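Local coordinates for biphenyl 2,3-Dioxygenase Beta Subunit (Sphingobium yanoikuyae, PDB 2GBW), which is the beta subunit of a ring-hydroxylating dioxygenase, an enzyme that probably adds dioxygen to biphenyl, and is likely to play a structural part in it, at residues E42-W47 against F151-R156; L116-N121 against D142-D147. All blocks are in the same frame, centred on the assembly; numbering follows the deposited sequence.

Interaction 1. Residues E42-W47 against F151-R156; sequences EDIHYW and FKVFRR
Arg155 and His45 are neighbours on adjacent parallel strands, and the arginine runs back across the join toward Asp43. From CB, which points to the same face of the sheet as that of His45, CG turns beside the backbone N (chi1 -63°), and the chain's bend at chi2 brings Arg155 CD against His45 CB, 3.9 Å away. At the tip, Arg155 NH1 donates to Phe154 O at 2.8 Å, that oxygen lying almost in the guanidinium plane; NH2 takes water 1 as its acceptor, and the same water donates to Asp43 OD2. The direct salt bridge from Arg155 NH1 to Asp43 OD2 is long, 4.0 Å, and Arg145 is the stronger partner of that carboxylate. A classic beta bulge sets both Phe154 and Arg155 against Lys143 of the next strand, where strand 150-160 turns a corner. Phe154 O is gripped twice: His45 N donates at 3.2 Å from the face of the carbonyl opposite to Arg155 NH1. Beyond the bulge the strands pair by Arg156 N to His45 O at 3.0 Å and Trp47 N to Arg156 O at 2.9 Å. Arg156 lies alongside Tyr46, its CD 3.7 Å from Tyr46 CE2, while its guanidinium continues to Asp142 and Glu23.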
loop_
_atom_site.group_PDB
_atom_site.type_symbol
_atom_site.label_atom_id
_atom_site.label_comp_id
_atom_site.label_asym_id
_atom_site.label_seq_id
_atom_site.Cartn_x
_atom_site.Cartn_y
_atom_site.Cartn_z
ATOM N N GLU B 42 -40.857 -5.252 -6.462
ATOM C CA GLU B 42 -40.929 -4.894 -7.873
ATOM C C GLU B 42 -40.929 -3.381 -8.145
ATOM O O GLU B 42 -40.653 -2.963 -9.240
ATOM C CB GLU B 42 -42.157 -5.553 -8.495
ATOM C CG GLU B 42 -41.972 -7.065 -8.689
ATOM C CD GLU B 42 -42.835 -7.636 -9.817
ATOM O OE1 GLU B 42 -44.097 -7.633 -9.687
ATOM O OE2 GLU B 42 -42.229 -8.094 -10.824
ATOM N N ASP B 43 -41.236 -2.564 -7.138
ATOM C CA ASP B 43 -41.182 -1.102 -7.286
ATOM C C ASP B 43 -39.872 -0.498 -6.780
ATOM O O ASP B 43 -39.797 0.699 -6.487
ATOM C CB ASP B 43 -42.370 -0.458 -6.551
ATOM C CG ASP B 43 -42.447 -0.824 -5.077
ATOM O OD1 ASP B 43 -42.397 -2.042 -4.760
ATOM O OD2 ASP B 43 -42.651 0.113 -4.238
ATOM N N ILE B 44 -38.841 -1.333 -6.713
ATOM C CA ILE B 44 -37.520 -0.959 -6.235
ATOM C C ILE B 44 -36.948 0.238 -6.989
ATOM O O ILE B 44 -37.146 0.367 -8.177
ATOM C CB ILE B 44 -36.509 -2.183 -6.343
ATOM C CG1 ILE B 44 -35.142 -1.836 -5.757
ATOM C CG2 ILE B 44 -36.336 -2.696 -7.768
ATOM C CD1 ILE B 44 -35.144 -1.482 -4.330
ATOM N N HIS B 45 -36.273 1.115 -6.266
ATOM C CA HIS B 45 -35.294 2.036 -6.854
ATOM C C HIS B 45 -34.018 1.784 -6.107
ATOM O O HIS B 45 -33.968 1.949 -4.905
ATOM C CB HIS B 45 -35.723 3.490 -6.707
ATOM C CG HIS B 45 -34.770 4.462 -7.339
ATOM N ND1 HIS B 45 -34.419 5.652 -6.735
ATOM C CD2 HIS B 45 -34.063 4.389 -8.482
ATOM C CE1 HIS B 45 -33.548 6.281 -7.505
ATOM N NE2 HIS B 45 -33.302 5.530 -8.562
ATOM N N TYR B 46 -32.978 1.412 -6.856
ATOM C CA TYR B 46 -31.702 1.035 -6.322
ATOM C C TYR B 46 -30.732 2.088 -6.837
ATOM O O TYR B 46 -30.526 2.199 -8.040
ATOM C CB TYR B 46 -31.385 -0.351 -6.853
ATOM C CG TYR B 46 -30.173 -1.000 -6.290
ATOM C CD1 TYR B 46 -28.924 -0.582 -6.705
ATOM C CD2 TYR B 46 -30.255 -2.040 -5.347
ATOM C CE1 TYR B 46 -27.792 -1.183 -6.252
ATOM C CE2 TYR B 46 -29.082 -2.643 -4.850
ATOM C CZ TYR B 46 -27.873 -2.209 -5.318
ATOM O OH TYR B 46 -26.684 -2.768 -4.874
ATOM N N TRP B 47 -30.189 2.894 -5.923
ATOM C CA TRP B 47 -29.568 4.174 -6.251
ATOM C C TRP B 47 -28.255 4.385 -5.484
ATOM O O TRP B 47 -28.223 4.288 -4.280
ATOM C CB TRP B 47 -30.565 5.275 -5.963
ATOM C CG TRP B 47 -30.130 6.647 -6.200
ATOM C CD1 TRP B 47 -29.274 7.087 -7.155
ATOM C CD2 TRP B 47 -30.537 7.775 -5.454
ATOM N NE1 TRP B 47 -29.122 8.450 -7.048
ATOM C CE2 TRP B 47 -29.914 8.896 -6.017
ATOM C CE3 TRP B 47 -31.413 7.945 -4.365
ATOM C CZ2 TRP B 47 -30.087 10.175 -5.503
ATOM C CZ3 TRP B 47 -31.587 9.226 -3.850
ATOM C CH2 TRP B 47 -30.915 10.317 -4.435
ATOM N N PHE B 151 -39.211 -9.517 4.688
ATOM C CA PHE B 151 -39.219 -8.150 4.179
ATOM C C PHE B 151 -38.794 -8.161 2.733
ATOM O O PHE B 151 -38.130 -9.097 2.309
ATOM C CB PHE B 151 -38.196 -7.294 4.951
ATOM C CG PHE B 151 -38.462 -7.253 6.416
ATOM C CD1 PHE B 151 -37.932 -8.228 7.251
ATOM C CD2 PHE B 151 -39.313 -6.295 6.952
ATOM C CE1 PHE B 151 -38.206 -8.221 8.604
ATOM C CE2 PHE B 151 -39.625 -6.298 8.305
ATOM C CZ PHE B 151 -39.039 -7.250 9.137
ATOM N N LYS B 152 -39.164 -7.108 1.994
ATOM C CA LYS B 152 -38.524 -6.761 0.739
ATOM C C LYS B 152 -38.111 -5.310 0.707
ATOM O O LYS B 152 -38.793 -4.461 1.237
ATOM C CB LYS B 152 -39.455 -7.067 -0.431
ATOM C CG LYS B 152 -39.682 -8.577 -0.622
ATOM C CD LYS B 152 -40.476 -8.877 -1.896
ATOM C CE LYS B 152 -40.636 -10.382 -2.089
ATOM N NZ LYS B 152 -41.508 -10.713 -3.252
ATOM N N VAL B 153 -36.989 -5.010 0.049
ATOM C CA VAL B 153 -36.572 -3.618 -0.056
ATOM C C VAL B 153 -37.263 -2.994 -1.278
ATOM O O VAL B 153 -37.346 -3.619 -2.351
ATOM C CB VAL B 153 -35.029 -3.497 -0.087
ATOM C CG1 VAL B 153 -34.412 -4.247 -1.309
ATOM C CG2 VAL B 153 -34.557 -2.006 -0.109
ATOM N N PHE B 154 -37.796 -1.786 -1.105
ATOM C CA PHE B 154 -38.378 -1.045 -2.210
ATOM C C PHE B 154 -37.654 0.268 -2.456
ATOM O O PHE B 154 -37.836 0.883 -3.499
ATOM C CB PHE B 154 -39.913 -0.891 -2.097
ATOM C CG PHE B 154 -40.402 0.019 -0.964
ATOM C CD1 PHE B 154 -40.567 -0.482 0.315
ATOM C CD2 PHE B 154 -40.677 1.368 -1.192
ATOM C CE1 PHE B 154 -41.003 0.327 1.359
ATOM C CE2 PHE B 154 -41.143 2.201 -0.112
ATOM C CZ PHE B 154 -41.274 1.657 1.142
ATOM N N ARG B 155 -36.764 0.684 -1.553
ATOM C CA ARG B 155 -35.862 1.801 -1.884
ATOM C C ARG B 155 -34.536 1.513 -1.245
ATOM O O ARG B 155 -34.502 1.104 -0.098
ATOM C CB ARG B 155 -36.397 3.127 -1.313
ATOM C CG ARG B 155 -37.759 3.599 -1.885
ATOM C CD ARG B 155 -37.491 4.155 -3.271
ATOM N NE ARG B 155 -38.647 4.764 -3.933
ATOM C CZ ARG B 155 -39.668 4.102 -4.467
ATOM N NH1 ARG B 155 -39.735 2.775 -4.416
ATOM N NH2 ARG B 155 -40.667 4.793 -5.020
ATOM N N ARG B 156 -33.453 1.647 -2.014
ATOM C CA ARG B 156 -32.103 1.420 -1.492
ATOM C C ARG B 156 -31.227 2.512 -1.998
ATOM O O ARG B 156 -31.056 2.672 -3.212
ATOM C CB ARG B 156 -31.565 0.054 -1.884
ATOM C CG ARG B 156 -30.060 -0.196 -1.514
ATOM C CD ARG B 156 -29.809 -1.677 -1.387
ATOM N NE ARG B 156 -30.393 -2.259 -0.203
ATOM C CZ ARG B 156 -30.522 -3.571 0.002
ATOM N NH1 ARG B 156 -30.082 -4.427 -0.926
ATOM N NH2 ARG B 156 -31.101 -4.019 1.121
HETATM O O HOH W 1 -42.847 2.633 -4.882
#

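Interaction 2. Residues L116-N121 against D142-D147; sequences LDVLSN and DKLRRD
A long antiparallel beta hairpin, strands 115-128 and 132-147, brings Leu116 opposite Leu144 and Val118 opposite Asp142, both as hydrogen-bonded pairs. Leu116 N to Leu144 O and Leu144 N to Leu116 O each span 2.9 Å; the bond from Asp142 N to Val118 O is nearly straight, 178° at the hydrogen. On the face carrying Leu116, Val118 and Leu144, Val118 CG2 meets Leu144 CD1 at 3.9 Å. The Leu116 branch crosses Arg146 at about a right angle and sets CD1 over the centre of the guanidinium, 4.0 Å above its plane. Arg146 reaches there through a bend at chi2 (98°), and its nitrogens are held by Gly114 O and Glu110. An alanine at Leu116 would remove this cover and is likely to leave that guanidinium face without its apolar mate. On the other face Asp117 and Lys143 lie side by side, the lysine amine pairing with Glu115. Water 2 donates to Asp142 O at 2.9 Å. Helix 10-28 packs on Leu116 and Val118 through Ile16, Asp142 OD2 bonds to Tyr20 of that helix, and strands 98-112 and 150-160 flank the hairpin on its two sides.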
loop_
_atom_site.group_PDB
_atom_site.type_symbol
_atom_site.label_atom_id
_atom_site.label_comp_id
_atom_site.label_asym_id
_atom_site.label_seq_id
_atom_site.Cartn_x
_atom_site.Cartn_y
_atom_site.Cartn_z
ATOM N N LEU B 116 -40.562 0.681 6.835
ATOM C CA LEU B 116 -39.438 0.827 7.764
ATOM C C LEU B 116 -38.323 1.574 7.098
ATOM O O LEU B 116 -37.940 1.244 5.976
ATOM C CB LEU B 116 -38.923 -0.537 8.202
ATOM C CG LEU B 116 -39.908 -1.384 8.991
ATOM C CD1 LEU B 116 -39.444 -2.815 8.919
ATOM C CD2 LEU B 116 -39.950 -0.831 10.400
ATOM N N ASP B 117 -37.792 2.570 7.793
ATOM C CA ASP B 117 -36.588 3.245 7.370
ATOM C C ASP B 117 -35.461 2.607 8.130
ATOM O O ASP B 117 -35.457 2.595 9.365
ATOM C CB ASP B 117 -36.612 4.738 7.699
ATOM C CG ASP B 117 -37.626 5.518 6.862
ATOM O OD1 ASP B 117 -37.780 5.210 5.673
ATOM O OD2 ASP B 117 -38.242 6.464 7.401
ATOM N N VAL B 118 -34.478 2.131 7.383
ATOM C CA VAL B 118 -33.337 1.370 7.925
ATOM C C VAL B 118 -31.973 1.891 7.470
ATOM O O VAL B 118 -31.628 1.920 6.265
ATOM C CB VAL B 118 -33.465 -0.142 7.609
ATOM C CG1 VAL B 118 -32.418 -0.957 8.417
ATOM C CG2 VAL B 118 -34.909 -0.634 7.867
ATOM N N LEU B 119 -31.172 2.274 8.458
ATOM C CA LEU B 119 -29.795 2.692 8.276
ATOM C C LEU B 119 -28.846 1.530 8.614
ATOM O O LEU B 119 -29.054 0.772 9.551
ATOM C CB LEU B 119 -29.484 3.869 9.184
ATOM C CG LEU B 119 -30.400 5.084 9.045
ATOM C CD1 LEU B 119 -30.157 6.037 10.228
ATOM C CD2 LEU B 119 -30.143 5.745 7.708
ATOM N N SER B 120 -27.766 1.412 7.866
ATOM C CA SER B 120 -26.714 0.453 8.207
ATOM C C SER B 120 -25.359 0.911 7.611
ATOM O O SER B 120 -25.326 1.659 6.620
ATOM C CB SER B 120 -27.120 -0.947 7.739
ATOM O OG SER B 120 -27.339 -0.944 6.342
ATOM N N ASN B 121 -24.256 0.443 8.211
ATOM C CA ASN B 121 -22.896 0.625 7.731
ATOM C C ASN B 121 -22.429 -0.687 7.050
ATOM O O ASN B 121 -22.678 -1.806 7.592
ATOM C CB ASN B 121 -21.918 0.854 8.896
ATOM C CG ASN B 121 -22.067 2.192 9.566
ATOM O OD1 ASN B 121 -22.677 3.113 9.013
ATOM N ND2 ASN B 121 -21.466 2.327 10.743
ATOM N N ASP B 142 -32.232 2.251 3.491
ATOM C CA ASP B 142 -33.332 1.437 2.881
ATOM C C ASP B 142 -34.682 1.892 3.378
ATOM O O ASP B 142 -34.810 2.343 4.522
ATOM C CB ASP B 142 -33.212 -0.054 3.259
ATOM C CG ASP B 142 -32.073 -0.800 2.557
ATOM O OD1 ASP B 142 -31.513 -0.315 1.538
ATOM O OD2 ASP B 142 -31.777 -1.947 3.024
ATOM N N LYS B 143 -35.699 1.705 2.531
ATOM C CA LYS B 143 -37.089 1.581 2.939
ATOM C C LYS B 143 -37.450 0.138 2.665
ATOM O O LYS B 143 -37.279 -0.348 1.530
ATOM C CB LYS B 143 -38.006 2.459 2.115
ATOM C CG LYS B 143 -37.704 3.974 2.148
ATOM C CD LYS B 143 -39.005 4.792 2.177
ATOM C CE LYS B 143 -39.698 4.748 3.553
ATOM N NZ LYS B 143 -41.194 4.934 3.558
ATOM N N LEU B 144 -37.902 -0.561 3.695
ATOM C CA LEU B 144 -38.362 -1.944 3.577
ATOM C C LEU B 144 -39.844 -2.028 3.859
ATOM O O LEU B 144 -40.394 -1.202 4.600
ATOM C CB LEU B 144 -37.684 -2.813 4.619
ATOM C CG LEU B 144 -36.154 -2.868 4.725
ATOM C CD1 LEU B 144 -35.837 -3.841 5.829
ATOM C CD2 LEU B 144 -35.456 -3.318 3.447
ATOM N N ARG B 145 -40.505 -3.030 3.294
ATOM C CA ARG B 145 -41.837 -3.386 3.787
ATOM C C ARG B 145 -41.894 -4.866 4.091
ATOM O O ARG B 145 -41.139 -5.674 3.558
ATOM C CB ARG B 145 -42.929 -3.025 2.793
ATOM C CG ARG B 145 -42.762 -3.717 1.451
ATOM C CD ARG B 145 -44.038 -3.587 0.600
ATOM N NE ARG B 145 -44.100 -2.260 -0.006
ATOM C CZ ARG B 145 -43.592 -1.916 -1.190
ATOM N NH1 ARG B 145 -42.972 -2.804 -1.970
ATOM N NH2 ARG B 145 -43.704 -0.662 -1.604
ATOM N N ARG B 146 -42.817 -5.199 4.973
ATOM C CA ARG B 146 -43.094 -6.567 5.338
ATOM C C ARG B 146 -43.649 -7.323 4.143
ATOM O O ARG B 146 -44.492 -6.816 3.408
ATOM C CB ARG B 146 -44.097 -6.608 6.487
ATOM C CG ARG B 146 -43.449 -6.424 7.855
ATOM C CD ARG B 146 -43.554 -4.977 8.360
ATOM N NE ARG B 146 -43.044 -4.831 9.736
ATOM C CZ ARG B 146 -43.029 -3.688 10.422
ATOM N NH1 ARG B 146 -43.521 -2.572 9.891
ATOM N NH2 ARG B 146 -42.518 -3.665 11.647
ATOM N N ASP B 147 -43.128 -8.526 3.944
ATOM C CA ASP B 147 -43.559 -9.388 2.870
ATOM C C ASP B 147 -43.602 -10.819 3.409
ATOM O O ASP B 147 -42.574 -11.451 3.617
ATOM C CB ASP B 147 -42.603 -9.255 1.687
ATOM C CG ASP B 147 -43.123 -9.968 0.456
ATOM O OD1 ASP B 147 -44.047 -9.435 -0.223
ATOM O OD2 ASP B 147 -42.614 -11.086 0.199
HETATM O O HOH W 2 -34.798 5.280 4.634
#

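In the fold
Interactions 1 and 2 belong to one mixed sheet, their centres about 9 Å apart, with strands 132-147 and 150-160 as direct neighbours that follow each other in the chain. The two contacts meet at a salt bridge, Arg156 NE to Asp142 OD1, 2.8 Å; at the other end Lys152 N lies 2.9 Å from Arg145 O, a probable hydrogen bond. Arg145 also forms a cation-pi contact with Phe154. His45 of interaction 1 is a zinc ligand seen in this protein, though no zinc is bound to this chain here. Another such ligand, His19, has its side chain about 5 Å from those of both Arg156 and Leu144.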